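Local coordinates for serine-rich secreted cell wall anchored (LPXTG-motif ) protein (Lactobacillus reuteri ATCC 53608, PDB 5NXK), which probably acts as a cell-wall-anchored adhesin that takes part in interactions between this gut bacterium and its host through a beta-solenoid binding region, at residues Trp189-Val194 and Lys224-Arg229; Val250-Gln255 and Phe283-Thr288. All blocks are in the same frame, centred on the assembly; numbering follows the deposited sequence.

Contact 1: residues Trp189-Val194 and Lys224-Arg229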
loop_
_atom_site.group_PDB
_atom_site.type_symbol
_atom_site.label_atom_id
_atom_site.label_comp_id
_atom_site.label_asym_id
_atom_site.label_seq_id
_atom_site.Cartn_x
_atom_site.Cartn_y
_atom_site.Cartn_z
ATOM N N TRP A 189 5.134 -3.344 2.333
ATOM C CA TRP A 189 6.563 -3.315 2.097
ATOM C C TRP A 189 6.916 -1.985 1.453
ATOM O O TRP A 189 6.543 -1.725 0.312
ATOM C CB TRP A 189 7.006 -4.474 1.188
ATOM C CG TRP A 189 8.490 -4.684 1.154
ATOM C CD1 TRP A 189 9.443 -3.904 1.744
ATOM C CD2 TRP A 189 9.195 -5.771 0.531
ATOM N NE1 TRP A 189 10.688 -4.427 1.519
ATOM C CE2 TRP A 189 10.565 -5.573 0.781
ATOM C CE3 TRP A 189 8.797 -6.886 -0.218
ATOM C CZ2 TRP A 189 11.545 -6.450 0.309
ATOM C CZ3 TRP A 189 9.771 -7.756 -0.680
ATOM C CH2 TRP A 189 11.127 -7.535 -0.416
ATOM N N LEU A 190 7.634 -1.150 2.196
ATOM C CA LEU A 190 8.046 0.157 1.708
ATOM C C LEU A 190 9.557 0.129 1.577
ATOM O O LEU A 190 10.275 -0.008 2.569
ATOM C CB LEU A 190 7.599 1.282 2.641
ATOM C CG LEU A 190 6.092 1.462 2.892
ATOM C CD1 LEU A 190 5.582 0.546 4.006
ATOM C CD2 LEU A 190 5.747 2.928 3.182
ATOM N N LEU A 191 10.024 0.237 0.340
ATOM C CA LEU A 191 11.440 0.104 0.019
ATOM C C LEU A 191 11.879 1.263 -0.876
ATOM O O LEU A 191 11.141 1.669 -1.773
ATOM C CB LEU A 191 11.698 -1.245 -0.682
ATOM C CG LEU A 191 13.118 -1.639 -1.118
ATOM C CD1 LEU A 191 13.325 -3.162 -0.978
ATOM C CD2 LEU A 191 13.417 -1.177 -2.563
ATOM N N THR A 192 13.068 1.800 -0.638
ATOM C CA THR A 192 13.660 2.709 -1.614
ATOM C C THR A 192 14.956 2.091 -2.113
ATOM O O THR A 192 15.649 1.400 -1.383
ATOM C CB THR A 192 13.938 4.116 -1.033
ATOM O OG1 THR A 192 15.026 4.043 -0.097
ATOM C CG2 THR A 192 12.702 4.656 -0.306
ATOM N N ALA A 193 15.317 2.419 -3.339
ATOM C CA ALA A 193 16.528 1.901 -3.949
ATOM C C ALA A 193 17.414 3.102 -4.230
ATOM O O ALA A 193 16.962 4.236 -4.124
ATOM C CB ALA A 193 16.218 1.133 -5.226
ATOM N N VAL A 194 18.665 2.848 -4.585
ATOM C CA VAL A 194 19.664 3.900 -4.718
ATOM C C VAL A 194 19.215 5.116 -5.518
ATOM O O VAL A 194 19.433 6.236 -5.069
ATOM C CB VAL A 194 20.957 3.329 -5.339
ATOM C CG1 VAL A 194 21.919 4.447 -5.719
ATOM C CG2 VAL A 194 21.606 2.351 -4.366
ATOM N N LYS A 224 7.321 -3.907 6.539
ATOM C CA LYS A 224 8.741 -3.980 6.296
ATOM C C LYS A 224 9.194 -2.649 5.718
ATOM O O LYS A 224 8.698 -2.207 4.678
ATOM C CB LYS A 224 9.098 -5.144 5.360
ATOM C CG LYS A 224 10.595 -5.363 5.306
ATOM C CD LYS A 224 11.048 -6.467 4.366
ATOM C CE LYS A 224 12.555 -6.656 4.533
ATOM N NZ LYS A 224 12.936 -8.069 4.699
ATOM N N LEU A 225 10.126 -2.012 6.416
ATOM C CA LEU A 225 10.587 -0.673 6.068
ATOM C C LEU A 225 12.038 -0.777 5.577
ATOM O O LEU A 225 12.912 -1.238 6.317
ATOM C CB LEU A 225 10.478 0.261 7.284
ATOM C CG LEU A 225 9.073 0.512 7.868
ATOM C CD1 LEU A 225 9.149 1.301 9.184
ATOM C CD2 LEU A 225 8.137 1.203 6.870
ATOM N N ASP A 226 12.277 -0.392 4.323
ATOM C CA ASP A 226 13.597 -0.491 3.706
ATOM C C ASP A 226 13.990 0.827 3.025
ATOM O O ASP A 226 14.461 0.827 1.885
ATOM C CB ASP A 226 13.629 -1.645 2.694
ATOM C CG ASP A 226 13.817 -3.009 3.360
ATOM O OD1 ASP A 226 14.657 -3.122 4.285
ATOM O OD2 ASP A 226 13.099 -3.961 2.980
ATOM N N GLY A 227 13.745 1.944 3.711
ATOM C CA GLY A 227 14.205 3.261 3.287
ATOM C C GLY A 227 15.718 3.410 3.370
ATOM O O GLY A 227 16.331 2.997 4.360
ATOM N N GLY A 228 16.327 3.995 2.339
ATOM C CA GLY A 228 17.771 4.179 2.330
ATOM C C GLY A 228 18.306 5.168 3.357
ATOM O O GLY A 228 19.443 5.027 3.802
ATOM N N ARG A 229 17.519 6.176 3.722
ATOM C CA ARG A 229 17.955 7.152 4.736
ATOM C C ARG A 229 17.040 7.213 5.976
ATOM O O ARG A 229 17.517 7.477 7.073
ATOM C CB ARG A 229 18.121 8.565 4.135
ATOM C CG ARG A 229 16.853 9.288 3.673
ATOM C CD ARG A 229 17.095 10.835 3.599
ATOM N NE ARG A 229 16.862 11.481 4.903
ATOM C CZ ARG A 229 17.795 12.091 5.637
ATOM N NH1 ARG A 229 19.045 12.177 5.194
ATOM N NH2 ARG A 229 17.473 12.626 6.819
#
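Strands 189-191 and 224-226 run parallel, 4.7 Å apart and with only 4° between their directions, pairing Trp189 with Lys224, Leu190 with Leu225 and Leu191 with Asp226. Leu190 carries the central bonds: its N reaches Lys224 O at 2.9 Å and its O receives Asp226 N at 2.7 Å. Thr192 N then bonds to Asp226 O, meeting that carbonyl from well above its plane. On the face of Trp189 and Asp226, the indole meets two kinds of partner across the segments. Lys224 CD lies over the five-membered ring in a CH-pi contact, 3.9 Å from its centroid; both residues leave the backbone the same way, CG opposite N (chi1 -167° for Trp189 and -170° for Lys224), which lays the lysine chain alongside the indole. At the ring edge, Trp189 NE1 donates to the anti lone pair of Asp226 OD2 over 2.9 Å, the oxygen slightly tilted from the indole plane and the carboxylate turned well out of it. Leu191 CG packs on Asp226 CB at 3.8 Å. On the reverse face Leu190 CD1 meets Leu225 CD2 in the interior of the solenoid. Thr192 OG1 accepts Gly228 N at 2.8 Å, a side-chain bond that ties the two chains together beyond the strand ends. Tyr164 and His152 add aromatic contacts to Trp189, Leu190 packs on Val203 of strand 200-205, and strand 248-252 flanks Lys224 and Leu225 as the next rung of the sheet.

Contact 2: residues Val250-Gln255 and Phe283-Thr288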
loop_
_atom_site.group_PDB
_atom_site.type_symbol
_atom_site.label_atom_id
_atom_site.label_comp_id
_atom_site.label_asym_id
_atom_site.label_seq_id
_atom_site.Cartn_x
_atom_site.Cartn_y
_atom_site.Cartn_z
ATOM N N VAL A 250 6.898 -5.038 12.823
ATOM C CA VAL A 250 7.628 -4.048 12.023
ATOM C C VAL A 250 9.073 -4.482 11.904
ATOM O O VAL A 250 9.739 -4.773 12.904
ATOM C CB VAL A 250 7.582 -2.619 12.614
ATOM C CG1 VAL A 250 8.328 -1.634 11.682
ATOM C CG2 VAL A 250 6.142 -2.175 12.835
ATOM N N ARG A 251 9.558 -4.532 10.671
ATOM C CA ARG A 251 10.920 -4.968 10.427
ATOM C C ARG A 251 11.751 -3.883 9.756
ATOM O O ARG A 251 11.403 -3.408 8.686
ATOM C CB ARG A 251 10.906 -6.213 9.561
ATOM C CG ARG A 251 12.259 -6.746 9.138
ATOM C CD ARG A 251 12.102 -8.250 9.218
ATOM N NE ARG A 251 13.177 -9.008 8.626
ATOM C CZ ARG A 251 13.564 -10.199 9.062
ATOM N NH1 ARG A 251 12.982 -10.758 10.124
ATOM N NH2 ARG A 251 14.552 -10.825 8.442
ATOM N N ILE A 252 12.843 -3.490 10.407
ATOM C CA ILE A 252 13.781 -2.547 9.822
ATOM C C ILE A 252 15.170 -3.165 9.806
ATOM O O ILE A 252 15.937 -3.029 10.757
ATOM C CB ILE A 252 13.814 -1.229 10.583
ATOM C CG1 ILE A 252 12.381 -0.747 10.853
ATOM C CG2 ILE A 252 14.615 -0.179 9.780
ATOM C CD1 ILE A 252 12.301 0.521 11.658
ATOM N N ILE A 253 15.470 -3.849 8.711
ATOM C CA ILE A 253 16.752 -4.513 8.516
ATOM C C ILE A 253 17.225 -4.197 7.099
ATOM O O ILE A 253 16.502 -4.458 6.137
ATOM C CB ILE A 253 16.638 -6.054 8.723
ATOM C CG1 ILE A 253 16.291 -6.382 10.186
ATOM C CG2 ILE A 253 17.939 -6.746 8.344
ATOM C CD1 ILE A 253 16.111 -7.905 10.456
ATOM N N PRO A 254 18.418 -3.596 6.964
ATOM C CA PRO A 254 18.871 -3.195 5.622
ATOM C C PRO A 254 18.970 -4.381 4.653
ATOM O O PRO A 254 19.341 -5.484 5.061
ATOM C CB PRO A 254 20.246 -2.575 5.880
ATOM C CG PRO A 254 20.191 -2.109 7.336
ATOM C CD PRO A 254 19.331 -3.142 8.032
ATOM N N GLN A 255 18.603 -4.149 3.395
ATOM C CA GLN A 255 18.619 -5.181 2.358
ATOM C C GLN A 255 20.041 -5.605 1.978
ATOM O O GLN A 255 20.256 -6.719 1.491
ATOM C CB GLN A 255 17.877 -4.680 1.114
ATOM C CG GLN A 255 16.369 -4.664 1.282
ATOM C CD GLN A 255 15.748 -6.041 1.094
ATOM O OE1 GLN A 255 15.597 -6.800 2.057
ATOM N NE2 GLN A 255 15.346 -6.354 -0.143
ATOM N N PHE A 283 8.913 -5.335 17.239
ATOM C CA PHE A 283 9.677 -4.337 16.484
ATOM C C PHE A 283 11.067 -4.941 16.278
ATOM O O PHE A 283 11.834 -5.091 17.229
ATOM C CB PHE A 283 9.776 -2.989 17.229
ATOM C CG PHE A 283 8.452 -2.278 17.421
ATOM C CD1 PHE A 283 7.503 -2.235 16.410
ATOM C CD2 PHE A 283 8.175 -1.624 18.618
ATOM C CE1 PHE A 283 6.303 -1.557 16.597
ATOM C CE2 PHE A 283 6.978 -0.944 18.805
ATOM C CZ PHE A 283 6.044 -0.910 17.804
ATOM N N ARG A 284 11.372 -5.325 15.047
ATOM C CA ARG A 284 12.629 -6.003 14.760
ATOM C C ARG A 284 13.548 -5.053 14.031
ATOM O O ARG A 284 13.285 -4.701 12.878
ATOM C CB ARG A 284 12.402 -7.249 13.902
ATOM C CG ARG A 284 13.678 -7.984 13.471
ATOM C CD ARG A 284 14.457 -8.561 14.651
ATOM N NE ARG A 284 15.670 -9.256 14.210
ATOM C CZ ARG A 284 16.822 -9.289 14.876
ATOM N NH1 ARG A 284 16.944 -8.685 16.056
ATOM N NH2 ARG A 284 17.854 -9.954 14.369
ATOM N N VAL A 285 14.606 -4.616 14.700
ATOM C CA VAL A 285 15.553 -3.700 14.075
ATOM C C VAL A 285 16.965 -4.249 14.228
ATOM O O VAL A 285 17.394 -4.548 15.336
ATOM C CB VAL A 285 15.470 -2.288 14.673
ATOM C CG1 VAL A 285 16.422 -1.354 13.929
ATOM C CG2 VAL A 285 14.036 -1.755 14.593
ATOM N N ALA A 286 17.686 -4.402 13.123
ATOM C CA ALA A 286 19.023 -4.985 13.203
ATOM C C ALA A 286 19.888 -4.460 12.066
ATOM O O ALA A 286 19.369 -3.957 11.069
ATOM C CB ALA A 286 18.946 -6.522 13.166
ATOM N N GLY A 287 21.207 -4.548 12.225
ATOM C CA GLY A 287 22.122 -4.022 11.225
ATOM C C GLY A 287 22.420 -2.551 11.473
ATOM O O GLY A 287 22.139 -2.028 12.555
ATOM N N THR A 288 22.972 -1.872 10.469
ATOM C CA THR A 288 23.386 -0.483 10.641
ATOM C C THR A 288 22.229 0.493 10.459
ATOM O O THR A 288 22.171 1.247 9.480
ATOM C CB THR A 288 24.531 -0.114 9.680
ATOM O OG1 THR A 288 24.214 -0.585 8.365
ATOM C CG2 THR A 288 25.810 -0.780 10.131
#
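Arg284 N donates to Val250 O over 2.8 Å in an almost linear bond (174°). Its own carbonyl returns the grip, Arg284 O accepting Ile252 N at 2.8 Å, while a longer bond of 3.2 Å from Ala286 N to Ile252 O closes the parallel pairing where the strands give way to turns. Val250 presents CB and CG2 to the edge of the Phe283 ring, with Val250 CB 3.8 Å from Phe283 CD1. Farther along the same face, Ile252 and Val285 lie side by side, CB of the isoleucine 4.1 Å from CG2 of the valine. On the arginine face, Arg284 CG meets CD1 of Ile253, which follows the strand, at 3.9 Å; the arginine chain bends at its second torsion (chi2 64°). Within each segment a methyl sits toward the rim of one guanidinium face, Ala286 CB at Arg284 and Ile253 CD1 at Arg251. Ile253 CG1 also packs on Ala286 CB, and Pro254 CD rests against Ala286 O at 3.1 Å. Side chains thus meet mainly through apolar and aliphatic surfaces between two successive coils of the beta-solenoid, leaving polar cohesion to the backbone, while salt bridges from Arg251 to Asp156 and Asp248 probably offset the like charge of nearby Arg284.

Both contacts belong to one four-stranded parallel sheet of the solenoid, joining successive coils: contact 1 pairs strands 186-191 and 221-226, contact 2 pairs 248-252 and 283-285. Their centres are 11 Å apart, and the two middle strands are neighbours, with Leu225 N probably hydrogen-bonded to Arg251 O. Contact 1 is almost wholly buried, and polar side chains join its backbone bonds in holding the coils together. Contact 2, at the sheet's outermost strand within the chain, is partly exposed, and its side-chain packing is mainly apolar. Gln255, at the end of segment 250-255, packs against Trp189 and Asp226 of contact 1.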